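Local structure of leucine aminopeptidase 1 (Caenorhabditis elegans, 2HC9) at residues L5-N8 and A12-D15; S19-G24 and K95-I100; F111-E116 and S122-I127. The protein is a zinc-dependent aminopeptidase of the M17 family that releases N-terminal amino acids, preferably leucine, from peptides and probably serves as a digestive enzyme. The protein carries 1 engineered substitution. One frame throughout, in Å; residues are numbered along the deposited sequence.

Contact 1: residues L5-N8 and A12-D15. With GOL (glycerol), chain P.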
loop_
_atom_site.group_PDB
_atom_site.type_symbol
_atom_site.label_atom_id
_atom_site.label_comp_id
_atom_site.label_asym_id
_atom_site.label_seq_id
_atom_site.Cartn_x
_atom_site.Cartn_y
_atom_site.Cartn_z
ATOM N N LEU A 5 14.944 22.696 -41.851
ATOM C CA LEU A 5 16.208 23.149 -42.435
ATOM C C LEU A 5 16.697 24.305 -41.591
ATOM O O LEU A 5 15.914 25.192 -41.234
ATOM C CB LEU A 5 15.983 23.672 -43.877
ATOM C CG LEU A 5 17.251 24.222 -44.558
ATOM C CD1 LEU A 5 18.254 23.084 -44.823
ATOM C CD2 LEU A 5 16.880 24.920 -45.888
ATOM N N VAL A 6 17.979 24.285 -41.270
ATOM C CA VAL A 6 18.603 25.366 -40.544
ATOM C C VAL A 6 19.434 26.168 -41.559
ATOM O O VAL A 6 20.233 25.590 -42.312
ATOM C CB VAL A 6 19.527 24.842 -39.403
ATOM C CG1 VAL A 6 20.162 26.022 -38.644
ATOM C CG2 VAL A 6 18.736 23.934 -38.443
ATOM N N ARG A 7 19.225 27.483 -41.581
ATOM C CA ARG A 7 19.970 28.355 -42.510
ATOM C C ARG A 7 20.755 29.424 -41.788
ATOM O O ARG A 7 20.390 29.890 -40.703
ATOM C CB ARG A 7 19.015 29.029 -43.505
ATOM C CG ARG A 7 18.213 28.035 -44.358
ATOM C CD ARG A 7 17.331 28.700 -45.422
ATOM N NE ARG A 7 16.299 29.571 -44.868
ATOM C CZ ARG A 7 15.245 29.997 -45.565
ATOM N NH1 ARG A 7 15.100 29.626 -46.837
ATOM N NH2 ARG A 7 14.358 30.815 -45.020
ATOM N N ASN A 8 21.827 29.846 -42.447
ATOM C CA ASN A 8 22.716 30.868 -41.940
ATOM C C ASN A 8 22.206 32.211 -42.453
ATOM O O ASN A 8 22.535 32.596 -43.569
ATOM C CB ASN A 8 24.099 30.557 -42.515
ATOM C CG ASN A 8 25.172 31.508 -42.044
ATOM O OD1 ASN A 8 24.996 32.277 -41.084
ATOM N ND2 ASN A 8 26.325 31.449 -42.723
ATOM N N ALA A 12 14.005 34.202 -47.484
ATOM C CA ALA A 12 12.569 34.034 -47.758
ATOM C C ALA A 12 12.184 32.571 -47.554
ATOM O O ALA A 12 13.028 31.674 -47.671
ATOM C CB ALA A 12 12.223 34.473 -49.193
ATOM N N VAL A 13 10.913 32.335 -47.253
ATOM C CA VAL A 13 10.402 30.970 -47.216
ATOM C C VAL A 13 9.475 30.746 -48.403
ATOM O O VAL A 13 9.225 31.663 -49.179
ATOM C CB VAL A 13 9.746 30.618 -45.846
ATOM C CG1 VAL A 13 10.759 30.878 -44.720
ATOM C CG2 VAL A 13 8.497 31.455 -45.616
ATOM N N GLY A 14 8.972 29.532 -48.559
ATOM C CA GLY A 14 8.064 29.240 -49.682
ATOM C C GLY A 14 6.805 30.092 -49.746
ATOM O O GLY A 14 6.451 30.805 -48.788
ATOM N N ASP A 15 6.125 30.019 -50.888
ATOM C CA ASP A 15 4.698 30.301 -50.973
ATOM C C ASP A 15 3.953 29.508 -49.899
ATOM O O ASP A 15 4.409 28.442 -49.464
ATOM C CB ASP A 15 4.167 29.879 -52.352
ATOM C CG ASP A 15 4.651 30.784 -53.470
ATOM O OD1 ASP A 15 4.820 32.002 -53.232
ATOM O OD2 ASP A 15 4.856 30.277 -54.596
HETATM C C1 GOL P . 11.436 27.360 -47.989
HETATM O O1 GOL P . 10.083 27.459 -47.597
HETATM C C2 GOL P . 11.694 28.133 -49.271
HETATM O O2 GOL P . 12.850 28.923 -49.128
HETATM C C3 GOL P . 11.790 27.168 -50.435
HETATM O O3 GOL P . 10.530 27.014 -51.037
#
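R7 reaches from its strand to the backbone carbonyl of A12 and holds it end-on with both terminal nitrogens. NH1 of R7 lies 3.0 Å from O of A12, and NH2 of R7 lies 3.1 Å from the same oxygen. A12 O sits at the edge of the guanidinium, near its plane. Neither bond is straight, at 142° and 140°, as expected when two N-H groups share one acceptor. Both nitrogens come from the same face of the carbonyl plane: NH1 is tilted from that plane, and NH2 stands well above it. The side chain bends about its CG-CD bond (chi3 -62°), which turns the guanidinium toward the loop. V13 crosses R7 at about a right angle, with CG1 3.6 Å from NH2 of R7. A glycerol, probably from crystallisation, bonds through O2 to A12 O and more weakly to R7 NH1. NE of R7 forms a salt bridge with D149 on the neighbouring strand 145-151. A leucine in place of R7 would probably leave D149 without its charged mate and the A12 carbonyl without its two protein donors. This end-on arginine grip on a backbone carbonyl joins strand 3-8, outermost in this chain's mixed sheet, to the following loop.

Contact 2: residues S19-G24 and K95-I100. With SO4 (sulfate ion), chain E.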
loop_
_atom_site.group_PDB
_atom_site.type_symbol
_atom_site.label_atom_id
_atom_site.label_comp_id
_atom_site.label_asym_id
_atom_site.label_seq_id
_atom_site.Cartn_x
_atom_site.Cartn_y
_atom_site.Cartn_z
ATOM N N SER A 19 3.540 30.597 -40.518
ATOM C CA SER A 19 3.651 30.995 -39.115
ATOM C C SER A 19 5.045 31.514 -38.825
ATOM O O SER A 19 6.037 30.910 -39.247
ATOM C CB SER A 19 3.408 29.808 -38.179
ATOM O OG SER A 19 3.719 30.185 -36.845
ATOM N N LEU A 20 5.128 32.612 -38.084
ATOM C CA LEU A 20 6.416 33.196 -37.781
ATOM C C LEU A 20 6.680 33.140 -36.278
ATOM O O LEU A 20 5.866 33.601 -35.469
ATOM C CB LEU A 20 6.468 34.666 -38.238
ATOM C CG LEU A 20 7.699 35.453 -37.767
ATOM C CD1 LEU A 20 8.960 34.931 -38.441
ATOM C CD2 LEU A 20 7.540 36.975 -38.033
ATOM N N ILE A 21 7.833 32.608 -35.902
ATOM C CA ILE A 21 8.217 32.642 -34.491
ATOM C C ILE A 21 9.596 33.270 -34.346
ATOM O O ILE A 21 10.577 32.770 -34.904
ATOM C CB ILE A 21 8.154 31.225 -33.851
ATOM C CG1 ILE A 21 6.714 30.701 -33.912
ATOM C CG2 ILE A 21 8.690 31.262 -32.387
ATOM C CD1 ILE A 21 6.574 29.265 -33.574
ATOM N N ILE A 22 9.653 34.386 -33.616
ATOM C CA ILE A 22 10.925 35.076 -33.344
ATOM C C ILE A 22 11.458 34.675 -31.969
ATOM O O ILE A 22 10.718 34.675 -30.985
ATOM C CB ILE A 22 10.759 36.623 -33.397
ATOM C CG1 ILE A 22 10.166 37.030 -34.750
ATOM C CG2 ILE A 22 12.115 37.350 -33.133
ATOM C CD1 ILE A 22 9.526 38.431 -34.736
ATOM N N VAL A 23 12.741 34.325 -31.910
ATOM C CA VAL A 23 13.339 33.828 -30.669
ATOM C C VAL A 23 14.634 34.564 -30.325
ATOM O O VAL A 23 15.521 34.723 -31.175
ATOM C CB VAL A 23 13.612 32.300 -30.755
ATOM C CG1 VAL A 23 14.113 31.755 -29.379
ATOM C CG2 VAL A 23 12.364 31.568 -31.238
ATOM N N GLY A 24 14.749 35.022 -29.078
ATOM C CA GLY A 24 16.011 35.621 -28.634
ATOM C C GLY A 24 16.051 35.894 -27.136
ATOM O O GLY A 24 15.022 36.092 -26.514
ATOM N N LYS A 95 10.203 25.197 -23.294
ATOM C CA LYS A 95 9.036 25.447 -22.433
ATOM C C LYS A 95 7.970 26.338 -23.091
ATOM O O LYS A 95 6.763 26.097 -22.964
ATOM C CB LYS A 95 9.499 26.089 -21.113
ATOM C CG LYS A 95 8.361 26.365 -20.138
ATOM C CD LYS A 95 8.823 26.990 -18.852
ATOM C CE LYS A 95 9.299 28.419 -19.071
ATOM N NZ LYS A 95 10.780 28.489 -18.900
ATOM N N GLU A 96 8.423 27.387 -23.774
ATOM C CA GLU A 96 7.518 28.360 -24.381
ATOM C C GLU A 96 6.989 27.896 -25.734
ATOM O O GLU A 96 5.871 28.234 -26.122
ATOM C CB GLU A 96 8.228 29.721 -24.557
ATOM C CG GLU A 96 8.678 30.384 -23.237
ATOM C CD GLU A 96 7.557 30.632 -22.219
ATOM O OE1 GLU A 96 6.366 30.559 -22.557
ATOM O OE2 GLU A 96 7.892 30.943 -21.054
ATOM N N LEU A 97 7.801 27.122 -26.446
ATOM C CA LEU A 97 7.474 26.738 -27.821
ATOM C C LEU A 97 6.624 25.457 -27.889
ATOM O O LEU A 97 5.712 25.350 -28.704
ATOM C CB LEU A 97 8.753 26.582 -28.648
ATOM C CG LEU A 97 8.642 26.129 -30.123
ATOM C CD1 LEU A 97 7.756 27.074 -30.958
ATOM C CD2 LEU A 97 10.031 25.955 -30.758
ATOM N N LYS A 98 6.939 24.474 -27.048
ATOM C CA LYS A 98 6.250 23.176 -27.123
ATOM C C LYS A 98 4.727 23.287 -27.117
ATOM O O LYS A 98 4.071 22.553 -27.856
ATOM C CB LYS A 98 6.766 22.209 -26.027
ATOM C CG LYS A 98 6.276 20.778 -26.127
ATOM C CD LYS A 98 6.772 20.109 -27.410
ATOM C CE LYS A 98 6.117 18.744 -27.592
ATOM N NZ LYS A 98 4.779 18.929 -28.161
ATOM N N PRO A 99 4.142 24.209 -26.311
ATOM C CA PRO A 99 2.683 24.375 -26.362
ATOM C C PRO A 99 2.094 24.942 -27.638
ATOM O O PRO A 99 0.884 24.808 -27.855
ATOM C CB PRO A 99 2.404 25.386 -25.228
ATOM C CG PRO A 99 3.580 25.263 -24.322
ATOM C CD PRO A 99 4.719 25.076 -25.257
ATOM N N ILE A 100 2.902 25.630 -28.443
ATOM C CA ILE A 100 2.349 26.315 -29.598
ATOM C C ILE A 100 1.789 25.332 -30.620
ATOM O O ILE A 100 2.445 24.368 -30.997
ATOM C CB ILE A 100 3.357 27.266 -30.247
ATOM C CG1 ILE A 100 3.703 28.398 -29.272
ATOM C CG2 ILE A 100 2.804 27.827 -31.582
ATOM C CD1 ILE A 100 4.850 29.277 -29.784
HETATM S S SO4 E . 2.203 16.984 -29.562
HETATM O O1 SO4 E . 2.820 18.162 -30.181
HETATM O O2 SO4 E . 1.858 15.999 -30.589
HETATM O O3 SO4 E . 3.159 16.429 -28.583
HETATM O O4 SO4 E . 0.958 17.323 -28.872
#
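I21 meets L97 and I100 through a single methyl, CD1. CD1 of I21 lies 3.6 Å from CD1 of L97 and 4.2 Å from CD1 of I100. The two partners arrive differently. The side chains of I21 and L97 cross obliquely, whereas I21 and I100 reach toward each other tip to tip. In I21, CG1 is placed opposite the carbonyl carbon (chi1 -62°), and the chain then extends through chi2 of 169°. This carries CD1 out from the strand toward the two partners. I100 has nearly the same extended shape, and its CD1 comes back the other way. L97 presents only CD1 to I21.

The spacing of L97 and I100 is set by the backbone. A type I beta turn runs from L97 to I100, closed by the bond from I100 N to L97 O at 2.8 Å. The turn brings both side chains to the same strand residue. K98, inside the turn, sends its amine to a sulfate that is probably from the crystallisation liquor. NZ of K98 is 3.0 Å from O3 of the sulfate, with a weak second bond to O1. R467 also binds this ion.

Further out, strand 18-25 is held within the sheet, and the turn packs against it. I21 bonds through its backbone to H110 on strand 108-114, and its side chain also touches Y102. L97 packs on I75 of strand 72-77, and I100 on H73 of the same strand. R64 donates to the carbonyl of E96. All three touching residues are buried.

The contact between the two segments is therefore purely apolar, made by methyl groups alone. It offers no directional bond, so its hold probably rests on burial and dispersion.

Contact 3: residues F111-E116 and S122-I127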
loop_
_atom_site.group_PDB
_atom_site.type_symbol
_atom_site.label_atom_id
_atom_site.label_comp_id
_atom_site.label_asym_id
_atom_site.label_seq_id
_atom_site.Cartn_x
_atom_site.Cartn_y
_atom_site.Cartn_z
ATOM N N PHE A 111 11.251 30.292 -38.271
ATOM C CA PHE A 111 11.922 30.803 -37.056
ATOM C C PHE A 111 12.978 31.810 -37.435
ATOM O O PHE A 111 13.832 31.541 -38.288
ATOM C CB PHE A 111 12.574 29.690 -36.212
ATOM C CG PHE A 111 11.567 28.746 -35.613
ATOM C CD1 PHE A 111 11.115 28.930 -34.308
ATOM C CD2 PHE A 111 11.014 27.728 -36.395
ATOM C CE1 PHE A 111 10.130 28.087 -33.777
ATOM C CE2 PHE A 111 10.035 26.874 -35.880
ATOM C CZ PHE A 111 9.589 27.044 -34.568
ATOM N N VAL A 112 12.929 32.944 -36.756
ATOM C CA VAL A 112 14.054 33.873 -36.755
ATOM C C VAL A 112 14.719 33.791 -35.381
ATOM O O VAL A 112 14.171 34.264 -34.374
ATOM C CB VAL A 112 13.624 35.312 -37.043
ATOM C CG1 VAL A 112 14.866 36.225 -36.990
ATOM C CG2 VAL A 112 12.958 35.397 -38.442
ATOM N N LEU A 113 15.886 33.182 -35.374
ATOM C CA LEU A 113 16.628 32.917 -34.131
ATOM C C LEU A 113 17.789 33.898 -33.980
ATOM O O LEU A 113 18.816 33.769 -34.656
ATOM C CB LEU A 113 17.137 31.468 -34.113
ATOM C CG LEU A 113 18.043 31.052 -32.925
ATOM C CD1 LEU A 113 17.291 31.189 -31.587
ATOM C CD2 LEU A 113 18.511 29.615 -33.111
ATOM N N PHE A 114 17.627 34.856 -33.063
ATOM C CA PHE A 114 18.713 35.790 -32.729
ATOM C C PHE A 114 19.533 35.214 -31.587
ATOM O O PHE A 114 19.179 35.363 -30.433
ATOM C CB PHE A 114 18.137 37.132 -32.286
ATOM C CG PHE A 114 17.427 37.876 -33.379
ATOM C CD1 PHE A 114 18.149 38.495 -34.401
ATOM C CD2 PHE A 114 16.038 37.991 -33.364
ATOM C CE1 PHE A 114 17.492 39.205 -35.425
ATOM C CE2 PHE A 114 15.362 38.699 -34.378
ATOM C CZ PHE A 114 16.097 39.310 -35.408
ATOM N N ALA A 115 20.620 34.541 -31.906
ATOM C CA ALA A 115 21.380 33.859 -30.865
ATOM C C ALA A 115 22.831 34.165 -31.086
ATOM O O ALA A 115 23.315 34.170 -32.224
ATOM C CB ALA A 115 21.124 32.360 -30.906
ATOM N N GLU A 116 23.530 34.431 -29.990
ATOM C CA GLU A 116 24.977 34.534 -29.987
ATOM C C GLU A 116 25.577 33.178 -30.266
ATOM O O GLU A 116 24.952 32.155 -29.998
ATOM C CB GLU A 116 25.470 35.022 -28.624
ATOM C CG GLU A 116 25.326 36.512 -28.416
ATOM C CD GLU A 116 26.616 37.267 -28.677
ATOM O OE1 GLU A 116 26.958 37.473 -29.860
ATOM O OE2 GLU A 116 27.282 37.662 -27.692
ATOM N N SER A 122 22.393 24.760 -28.928
ATOM C CA SER A 122 21.358 24.365 -27.961
ATOM C C SER A 122 20.001 24.935 -28.340
ATOM O O SER A 122 18.964 24.273 -28.155
ATOM C CB SER A 122 21.737 24.828 -26.547
ATOM O OG SER A 122 21.795 26.239 -26.514
ATOM N N HIS A 123 20.000 26.172 -28.866
ATOM C CA HIS A 123 18.742 26.829 -29.232
ATOM C C HIS A 123 18.105 26.145 -30.429
ATOM O O HIS A 123 16.895 25.882 -30.436
ATOM C CB HIS A 123 18.986 28.313 -29.534
ATOM C CG HIS A 123 19.214 29.139 -28.301
ATOM N ND1 HIS A 123 19.024 30.508 -28.267
ATOM C CD2 HIS A 123 19.564 28.780 -27.041
ATOM C CE1 HIS A 123 19.295 30.961 -27.052
ATOM N NE2 HIS A 123 19.623 29.934 -26.288
ATOM N N VAL A 124 18.915 25.860 -31.448
ATOM C CA VAL A 124 18.419 25.101 -32.606
ATOM C C VAL A 124 17.836 23.734 -32.162
ATOM O O VAL A 124 16.726 23.372 -32.551
ATOM C CB VAL A 124 19.514 24.935 -33.681
ATOM C CG1 VAL A 124 19.082 23.907 -34.757
ATOM C CG2 VAL A 124 19.821 26.291 -34.309
ATOM N N ALA A 125 18.580 23.014 -31.322
ATOM C CA ALA A 125 18.143 21.686 -30.885
ATOM C C ALA A 125 16.801 21.803 -30.157
ATOM O O ALA A 125 15.876 21.008 -30.398
ATOM C CB ALA A 125 19.180 21.064 -29.971
ATOM N N ALA A 126 16.700 22.792 -29.263
ATOM C CA ALA A 126 15.464 22.996 -28.500
ATOM C C ALA A 126 14.273 23.214 -29.435
ATOM O O ALA A 126 13.185 22.693 -29.168
ATOM C CB ALA A 126 15.595 24.185 -27.535
ATOM N N ILE A 127 14.462 23.994 -30.512
ATOM C CA ILE A 127 13.354 24.201 -31.483
ATOM C C ILE A 127 13.017 22.898 -32.217
ATOM O O ILE A 127 11.839 22.530 -32.364
ATOM C CB ILE A 127 13.698 25.321 -32.515
ATOM C CG1 ILE A 127 13.828 26.692 -31.836
ATOM C CG2 ILE A 127 12.664 25.376 -33.653
ATOM C CD1 ILE A 127 14.496 27.778 -32.729
HETATM O O HOH W 1 17.761 33.006 -28.849
#
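H123 ND1 and the carbonyl of F114 are joined through one water, which lies 2.9 Å from ND1 of H123 and 3.2 Å from O of F114. The water donates to the carbonyl. NE2 of H123 is bonded to the carbonyl of T88, so partners at both nitrogens help to fix the turn of the ring. L113 meets H123 at about a right angle, with CD1 of L113 at the imidazole edge, 3.8 Å from ND1 of H123. The A115 methyl lies just as far from this nitrogen. Both L113 methyls face the helix; CD2 of L113 is also 3.8 Å from CG2 of V124.

At the far end of the contact, I127 lies on F111. Its CG2 stands over the centre of the F111 ring, 3.6 Å from the centroid and 10° off the ring normal, a clear CH-pi contact. CG2 is the branch opposite the backbone N of I127, while CD1 reaches CD1 of F111 at 3.9 Å.

Strand 111-114 and helix 122-127 run nearly antiparallel, at 153°, with their axes 10.2 Å apart. They are the first strand and the helix of a beta-alpha-beta unit completed by strand 145-151, where I148 touches I127 and V150 touches V124. Helix 90-97 flanks the pair, with I93 against H123 and I127, and L97 against F111.

From the N terminus, contact 1 comes first. It closes the first part of the loop that leads from strand 3-8 to strand 18-25. Contact 2 opens on that second strand and closes a far longer loop at the end of helix 90-97. Contact 3 follows on strand 108-114 and closes at helix 120-128. The three are in series, and none crosses another. All reach one mixed sheet. Contacts 2 and 3 adjoin there, since strands 18-25 and 108-114 are neighbours: V23 probably bonds to V112 and F114, and F111 packs on I21. V6 touches V124, which ties the outermost strand of contact 1 to the helix of contact 3.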